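Local coordinates for protein nucleoside hydrolase, putative (Trypanosoma brucei, PDB 3FZ0) that belongs to the nucleoside hydrolase family, with an alpha/beta fold built on a largely parallel sheet, and binds a calcium ion, at residues 23-28 with 349-354; 191-196 with 201-206. The protein carries 2 engineered substitutions. All coordinates share one frame; numbering follows the deposited sequence.

Contact 1 (23-28 with 349-354)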
ATOM      1  N   ILE B  23      22.133 -14.112  25.093  1.00 60.30           N
ATOM      2  CA  ILE B  23      21.946 -15.463  25.636  1.00 59.87           C
ATOM      3  C   ILE B  23      22.926 -15.683  26.796  1.00 60.49           C
ATOM      4  O   ILE B  23      22.563 -16.285  27.804  1.00 61.33           O
ATOM      5  CB  ILE B  23      22.055 -16.560  24.525  1.00 59.55           C
ATOM      6  CG1 ILE B  23      20.924 -16.369  23.496  1.00 59.17           C
ATOM      7  CG2 ILE B  23      21.999 -17.945  25.125  1.00 57.04           C
ATOM      8  CD1 ILE B  23      21.165 -16.977  22.120  1.00 59.07           C
ATOM      9  N   MET B  24      24.136 -15.159  26.656  1.00 60.45           N
ATOM     10  CA  MET B  24      25.122 -15.177  27.718  1.00 61.14           C
ATOM     11  C   MET B  24      24.597 -14.474  28.960  1.00 61.38           C
ATOM     12  O   MET B  24      24.792 -14.941  30.088  1.00 61.40           O
ATOM     13  CB  MET B  24      26.455 -14.571  27.256  1.00 60.97           C
ATOM     14  CG  MET B  24      27.215 -15.401  26.188  1.00 60.41           C
ATOM     15  SD  MET B  24      28.776 -14.632  25.635  1.00 61.31           S
ATOM     16  CE  MET B  24      29.957 -15.402  26.712  1.00 60.39           C
ATOM     17  N   LEU B  25      23.882 -13.382  28.751  1.00 61.74           N
ATOM     18  CA  LEU B  25      23.360 -12.606  29.860  1.00 62.29           C
ATOM     19  C   LEU B  25      22.266 -13.411  30.571  1.00 62.86           C
ATOM     20  O   LEU B  25      22.310 -13.584  31.815  1.00 63.31           O
ATOM     21  CB  LEU B  25      22.856 -11.251  29.375  1.00 62.21           C
ATOM     22  CG  LEU B  25      22.628 -10.076  30.330  1.00 62.18           C
ATOM     23  CD1 LEU B  25      22.371  -8.815  29.512  1.00 61.82           C
ATOM     24  CD2 LEU B  25      21.490 -10.298  31.242  1.00 61.15           C
ATOM     25  N   ALA B  26      21.303 -13.919  29.803  1.00 62.97           N
ATOM     26  CA  ALA B  26      20.283 -14.843  30.354  1.00 63.73           C
ATOM     27  C   ALA B  26      20.882 -16.023  31.129  1.00 64.50           C
ATOM     28  O   ALA B  26      20.365 -16.380  32.178  1.00 64.92           O
ATOM     29  CB  ALA B  26      19.397 -15.360  29.257  1.00 62.74           C
ATOM     30  N   MET B  27      21.977 -16.597  30.620  1.00 65.02           N
ATOM     31  CA  MET B  27      22.543 -17.794  31.217  1.00 66.33           C
ATOM     32  C   MET B  27      23.413 -17.576  32.428  1.00 65.90           C
ATOM     33  O   MET B  27      23.851 -18.556  33.009  1.00 66.56           O
ATOM     34  CB  MET B  27      23.326 -18.589  30.181  1.00 66.06           C
ATOM     35  CG  MET B  27      22.445 -19.424  29.289  1.00 67.46           C
ATOM     36  SD  MET B  27      23.442 -20.285  28.092  1.00 69.13           S
ATOM     37  CE  MET B  27      24.531 -18.967  27.609  1.00 69.92           C
ATOM     38  N   THR B  28      23.695 -16.326  32.790  1.00 65.70           N
ATOM     39  CA  THR B  28      24.654 -16.030  33.871  1.00 65.59           C
ATOM     40  C   THR B  28      23.977 -15.200  34.954  1.00 65.94           C
ATOM     41  O   THR B  28      24.604 -14.603  35.785  1.00 66.48           O
ATOM     42  CB  THR B  28      25.897 -15.263  33.365  1.00 65.58           C
ATOM     43  OG1 THR B  28      25.501 -14.033  32.706  1.00 64.96           O
ATOM     44  CG2 THR B  28      26.722 -16.144  32.443  1.00 65.51           C
ATOM     45  N   LEU B 349      25.471  -2.396  32.139  1.00 62.18           N
ATOM     46  CA  LEU B 349      26.891  -2.632  32.201  1.00 62.38           C
ATOM     47  C   LEU B 349      27.225  -3.682  33.263  1.00 62.59           C
ATOM     48  O   LEU B 349      28.079  -4.544  33.039  1.00 62.36           O
ATOM     49  CB  LEU B 349      27.652  -1.333  32.461  1.00 62.18           C
ATOM     50  CG  LEU B 349      27.502  -0.175  31.465  1.00 62.35           C
ATOM     51  CD1 LEU B 349      28.493   0.957  31.817  1.00 61.66           C
ATOM     52  CD2 LEU B 349      27.700  -0.636  30.037  1.00 62.08           C
ATOM     53  N   LYS B 350      26.537  -3.619  34.400  1.00 62.90           N
ATOM     54  CA  LYS B 350      26.788  -4.557  35.483  1.00 63.58           C
ATOM     55  C   LYS B 350      26.454  -5.990  35.031  1.00 63.26           C
ATOM     56  O   LYS B 350      27.195  -6.944  35.319  1.00 63.13           O
ATOM     57  CB  LYS B 350      26.003  -4.182  36.730  1.00 63.88           C
ATOM     58  CG  LYS B 350      26.361  -5.040  37.910  1.00 66.86           C
ATOM     59  CD  LYS B 350      25.175  -5.249  38.864  1.00 71.45           C
ATOM     60  CE  LYS B 350      25.203  -6.654  39.530  1.00 72.13           C
ATOM     61  NZ  LYS B 350      26.565  -7.081  40.011  1.00 71.34           N
ATOM     62  N   ALA B 351      25.347  -6.127  34.306  1.00 62.76           N
ATOM     63  CA  ALA B 351      24.929  -7.431  33.763  1.00 62.32           C
ATOM     64  C   ALA B 351      25.965  -7.977  32.767  1.00 62.31           C
ATOM     65  O   ALA B 351      26.215  -9.191  32.729  1.00 62.13           O
ATOM     66  CB  ALA B 351      23.545  -7.321  33.102  1.00 61.53           C
ATOM     67  N   LEU B 352      26.549  -7.082  31.953  1.00 62.01           N
ATOM     68  CA  LEU B 352      27.596  -7.473  31.022  1.00 61.83           C
ATOM     69  C   LEU B 352      28.836  -7.873  31.814  1.00 62.03           C
ATOM     70  O   LEU B 352      29.488  -8.874  31.520  1.00 61.64           O
ATOM     71  CB  LEU B 352      27.938  -6.360  30.040  1.00 61.29           C
ATOM     72  CG  LEU B 352      26.944  -5.853  28.991  1.00 61.50           C
ATOM     73  CD1 LEU B 352      27.649  -4.820  28.078  1.00 60.23           C
ATOM     74  CD2 LEU B 352      26.338  -6.964  28.168  1.00 60.24           C
ATOM     75  N   ARG B 353      29.137  -7.082  32.830  1.00 62.51           N
ATOM     76  CA  ARG B 353      30.231  -7.382  33.739  1.00 64.07           C
ATOM     77  C   ARG B 353      30.019  -8.784  34.336  1.00 63.10           C
ATOM     78  O   ARG B 353      30.957  -9.573  34.423  1.00 63.54           O
ATOM     79  CB  ARG B 353      30.338  -6.311  34.846  1.00 63.57           C
ATOM     80  CG  ARG B 353      31.703  -5.587  34.957  1.00 65.63           C
ATOM     81  CD  ARG B 353      31.823  -4.576  36.165  1.00 67.51           C
ATOM     82  NE  ARG B 353      30.670  -3.666  36.271  1.00 75.39           N
ATOM     83  CZ  ARG B 353      30.614  -2.420  35.783  1.00 77.32           C
ATOM     84  NH1 ARG B 353      31.665  -1.863  35.175  1.00 77.96           N
ATOM     85  NH2 ARG B 353      29.481  -1.716  35.914  1.00 78.46           N
ATOM     86  N   ASP B 354      28.784  -9.106  34.682  1.00 62.56           N
ATOM     87  CA  ASP B 354      28.471 -10.388  35.303  1.00 62.47           C
ATOM     88  C   ASP B 354      28.680 -11.578  34.368  1.00 62.21           C
ATOM     89  O   ASP B 354      29.016 -12.679  34.843  1.00 62.56           O
ATOM     90  CB  ASP B 354      27.072 -10.394  35.925  1.00 61.90           C
ATOM     91  CG  ASP B 354      27.010  -9.599  37.216  1.00 63.78           C
ATOM     92  OD1 ASP B 354      25.889  -9.312  37.670  1.00 66.81           O
ATOM     93  OD2 ASP B 354      28.075  -9.227  37.785  1.00 63.96           O
TER
HETATM   94  O   HOH W   1      24.649 -11.399  33.359  1.00 38.68           O

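Contact 2 (191-196 with 201-206)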
ATOM      1  N   VAL B 191       2.617  -7.917  13.221  1.00 62.24           N
ATOM      2  CA  VAL B 191       1.184  -7.676  13.351  1.00 61.75           C
ATOM      3  C   VAL B 191       0.518  -8.793  14.162  1.00 62.11           C
ATOM      4  O   VAL B 191      -0.304  -8.511  15.030  1.00 62.84           O
ATOM      5  CB  VAL B 191       0.510  -7.514  11.989  1.00 61.65           C
ATOM      6  CG1 VAL B 191      -1.002  -7.595  12.134  1.00 60.35           C
ATOM      7  CG2 VAL B 191       0.917  -6.212  11.374  1.00 61.07           C
ATOM      8  N   VAL B 192       0.864 -10.047  13.870  1.00 61.67           N
ATOM      9  CA  VAL B 192       0.290 -11.187  14.551  1.00 61.03           C
ATOM     10  C   VAL B 192       0.603 -11.092  16.051  1.00 61.62           C
ATOM     11  O   VAL B 192      -0.287 -11.275  16.904  1.00 61.70           O
ATOM     12  CB  VAL B 192       0.793 -12.529  13.937  1.00 61.29           C
ATOM     13  CG1 VAL B 192       0.431 -13.726  14.834  1.00 59.90           C
ATOM     14  CG2 VAL B 192       0.228 -12.714  12.525  1.00 59.87           C
ATOM     15  N   VAL B 193       1.854 -10.774  16.379  1.00 61.36           N
ATOM     16  CA  VAL B 193       2.279 -10.684  17.773  1.00 61.38           C
ATOM     17  C   VAL B 193       1.553  -9.570  18.533  1.00 61.77           C
ATOM     18  O   VAL B 193       0.992  -9.822  19.594  1.00 61.77           O
ATOM     19  CB  VAL B 193       3.816 -10.582  17.900  1.00 61.53           C
ATOM     20  CG1 VAL B 193       4.198 -10.141  19.286  1.00 60.47           C
ATOM     21  CG2 VAL B 193       4.465 -11.976  17.590  1.00 61.20           C
ATOM     22  N   LEU B 194       1.530  -8.364  17.959  1.00 61.99           N
ATOM     23  CA  LEU B 194       0.902  -7.191  18.582  1.00 62.08           C
ATOM     24  C   LEU B 194      -0.640  -7.203  18.581  1.00 62.45           C
ATOM     25  O   LEU B 194      -1.242  -6.631  19.465  1.00 62.65           O
ATOM     26  CB  LEU B 194       1.442  -5.899  17.981  1.00 61.48           C
ATOM     27  CG  LEU B 194       2.937  -5.548  18.147  1.00 62.91           C
ATOM     28  CD1 LEU B 194       3.393  -4.478  17.137  1.00 62.34           C
ATOM     29  CD2 LEU B 194       3.294  -5.074  19.541  1.00 60.43           C
ATOM     30  N   GLN B 195      -1.280  -7.828  17.590  1.00 62.95           N
ATOM     31  CA  GLN B 195      -2.749  -7.934  17.541  1.00 63.59           C
ATOM     32  C   GLN B 195      -3.322  -9.099  18.358  1.00 64.08           C
ATOM     33  O   GLN B 195      -4.533  -9.198  18.511  1.00 64.54           O
ATOM     34  CB  GLN B 195      -3.230  -8.088  16.108  1.00 63.60           C
ATOM     35  CG  GLN B 195      -3.035  -6.862  15.217  1.00 65.64           C
ATOM     36  CD  GLN B 195      -3.799  -5.639  15.703  1.00 68.29           C
ATOM     37  OE1 GLN B 195      -3.202  -4.625  16.064  1.00 72.27           O
ATOM     38  NE2 GLN B 195      -5.103  -5.731  15.721  1.00 68.75           N
ATOM     39  N   HIS B 196      -2.463  -9.967  18.896  1.00 64.29           N
ATOM     40  CA  HIS B 196      -2.920 -11.157  19.611  1.00 64.53           C
ATOM     41  C   HIS B 196      -3.727 -10.823  20.867  1.00 64.99           C
ATOM     42  O   HIS B 196      -3.312  -9.983  21.670  1.00 65.49           O
ATOM     43  CB  HIS B 196      -1.738 -12.054  19.996  1.00 64.21           C
ATOM     44  CG  HIS B 196      -2.113 -13.141  20.952  1.00 64.10           C
ATOM     45  ND1 HIS B 196      -2.798 -14.272  20.560  1.00 63.45           N
ATOM     46  CD2 HIS B 196      -1.950 -13.246  22.292  1.00 63.89           C
ATOM     47  CE1 HIS B 196      -3.002 -15.043  21.612  1.00 62.65           C
ATOM     48  NE2 HIS B 196      -2.507 -14.441  22.677  1.00 62.69           N
ATOM     49  N   CYS B 201       0.161  -9.646  29.947  1.00 66.74           N
ATOM     50  CA  CYS B 201       0.725  -8.313  30.018  1.00 67.80           C
ATOM     51  C   CYS B 201       0.995  -7.832  28.616  1.00 67.15           C
ATOM     52  O   CYS B 201       1.374  -8.632  27.755  1.00 67.65           O
ATOM     53  CB  CYS B 201       2.082  -8.307  30.735  1.00 68.25           C
ATOM     54  SG  CYS B 201       2.037  -7.987  32.489  1.00 74.93           S
ATOM     55  N   PRO B 202       0.874  -6.513  28.384  1.00 66.37           N
ATOM     56  CA  PRO B 202       1.224  -5.972  27.063  1.00 65.57           C
ATOM     57  C   PRO B 202       2.618  -6.412  26.636  1.00 64.41           C
ATOM     58  O   PRO B 202       3.503  -6.537  27.483  1.00 64.04           O
ATOM     59  CB  PRO B 202       1.243  -4.458  27.297  1.00 65.75           C
ATOM     60  CG  PRO B 202       0.330  -4.264  28.487  1.00 66.31           C
ATOM     61  CD  PRO B 202       0.441  -5.469  29.332  1.00 65.88           C
ATOM     62  N   VAL B 203       2.791  -6.639  25.334  1.00 63.57           N
ATOM     63  CA  VAL B 203       4.098  -6.885  24.709  1.00 62.67           C
ATOM     64  C   VAL B 203       5.035  -5.746  25.118  1.00 62.95           C
ATOM     65  O   VAL B 203       4.633  -4.576  25.056  1.00 63.31           O
ATOM     66  CB  VAL B 203       3.957  -6.888  23.157  1.00 63.01           C
ATOM     67  CG1 VAL B 203       5.319  -7.104  22.460  1.00 61.26           C
ATOM     68  CG2 VAL B 203       2.897  -7.903  22.684  1.00 61.57           C
ATOM     69  N   GLN B 204       6.251  -6.067  25.558  1.00 62.75           N
ATOM     70  CA  GLN B 204       7.286  -5.051  25.817  1.00 62.42           C
ATOM     71  C   GLN B 204       8.141  -4.855  24.575  1.00 62.23           C
ATOM     72  O   GLN B 204       8.808  -5.795  24.103  1.00 62.52           O
ATOM     73  CB  GLN B 204       8.180  -5.454  26.990  1.00 62.16           C
ATOM     74  CG  GLN B 204       7.402  -5.876  28.236  1.00 62.94           C
ATOM     75  CD  GLN B 204       6.630  -4.743  28.857  1.00 63.91           C
ATOM     76  OE1 GLN B 204       7.223  -3.754  29.283  1.00 63.64           O
ATOM     77  NE2 GLN B 204       5.292  -4.864  28.901  1.00 62.82           N
ATOM     78  N   LEU B 205       8.118  -3.641  24.034  1.00 61.81           N
ATOM     79  CA  LEU B 205       8.817  -3.361  22.780  1.00 61.26           C
ATOM     80  C   LEU B 205      10.185  -2.756  23.054  1.00 61.55           C
ATOM     81  O   LEU B 205      10.317  -1.549  23.303  1.00 62.45           O
ATOM     82  CB  LEU B 205       7.974  -2.451  21.869  1.00 60.70           C
ATOM     83  CG  LEU B 205       8.467  -2.179  20.442  1.00 61.16           C
ATOM     84  CD1 LEU B 205       8.138  -3.274  19.384  1.00 59.62           C
ATOM     85  CD2 LEU B 205       7.952  -0.788  19.968  1.00 60.63           C
ATOM     86  N   VAL B 206      11.216  -3.584  23.015  1.00 61.49           N
ATOM     87  CA  VAL B 206      12.571  -3.072  23.163  1.00 61.19           C
ATOM     88  C   VAL B 206      13.072  -2.647  21.770  1.00 61.68           C
ATOM     89  O   VAL B 206      13.558  -3.465  20.959  1.00 62.15           O
ATOM     90  CB  VAL B 206      13.458  -4.066  23.891  1.00 61.47           C
ATOM     91  CG1 VAL B 206      14.878  -3.475  24.143  1.00 60.19           C
ATOM     92  CG2 VAL B 206      12.754  -4.497  25.223  1.00 60.77           C
TER

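Contact 1 (23-28 with 349-354)
L25 of helix 17-27 reaches A351 of helix 345-356 with the end of its side chain, and from its base outward the contact tightens quickly. CB is still 5.5 Å from A351 CB. The next carbon, CG, lies anti to the backbone N (chi1 -162°), which swings the branch point across the gap to 4.0 Å from A351 CB. Beyond it the two methyls part around the alanine: CD1 and CD2 each lie 4.1 Å from A351 CB, so that all three outer carbons of the leucine rest on a single methyl. CD1 also faces CD2 of L352, but at 4.6 Å this is a looser approach.

The polar half of the contact is indirect. One water donates to T28 OG1 at 2.8 Å and also to the carbonyl O of A351, bridging the segments where no direct hydrogen bond joins them. T28 OG1 in turn donates to M24 O, 2.9 Å away, and this bond, with the donor tilted 26° from the carbonyl plane, ties the hydroxyl to its own helix. I355 adds to the packing against M24, L25 and T28. Helix 17-27 also packs on strand 32-39 and helix 46-60. Together these features describe helix-helix packing in an alpha/beta fold, between the helix of the first beta-alpha-beta crossover (strands 6-13 and 32-39) and the C-terminal helix.

Contact 2 (191-196 with 201-206)
V203, at the start of strand 203-206, divides its two methyls between neighbouring residues of helix 187-195. The apolar contacts come first. CG1 of V203 meets CD2 of L194 at 4.1 Å, and V203 CB lies equally close to that methyl; the two side chains cross at about a right angle, with only one branch of the leucine engaged. L194 CG sits anti to the carbonyl carbon (chi1 -63°), an arrangement that carries CD2 forward to the valine. The other methyl, V203 CG2, turns to V193 and lies 4.3 Å from its CG1.

The one approach to a polar atom is loose: V203 CG2 lies 4.1 Å from the carbonyl O of V193, an oxygen that is a hydrogen-bond acceptor for W199 NE1. No hydrogen bond links the segments. Within the second one, Q204 NE2 donates to P202 O at 2.8 Å, from 42° out of the carbonyl plane, while Q204 OE1 is bonded to N338.

The helix packs on helix 138-146 through V192 and V193, and L194 reaches strands 296-306 and 337-343. V191 and V192 pack on V75 and L74 of a second subunit, and strand 203-206 runs between strands 162-165 and 337-343 of the central sheet.

Contact 1 closes a loop of 320 residues, and contact 2, whose segments are separated by just four residues, is nested within it. Their centres are 25 Å apart on opposite sides of the chain's centre, and their nearest atoms stay about 11 Å apart, so the two do not touch. The central sheet connects them: strand 337-343 lies beside strand 203-206 of contact 2 and is followed by helix 345-356, which supplies 349-354 to contact 1. Contact 1 is also tied to the calcium site, because helix 17-27 carries the ligand D19; even so, the L25 side chain is about 13 Å from the ion.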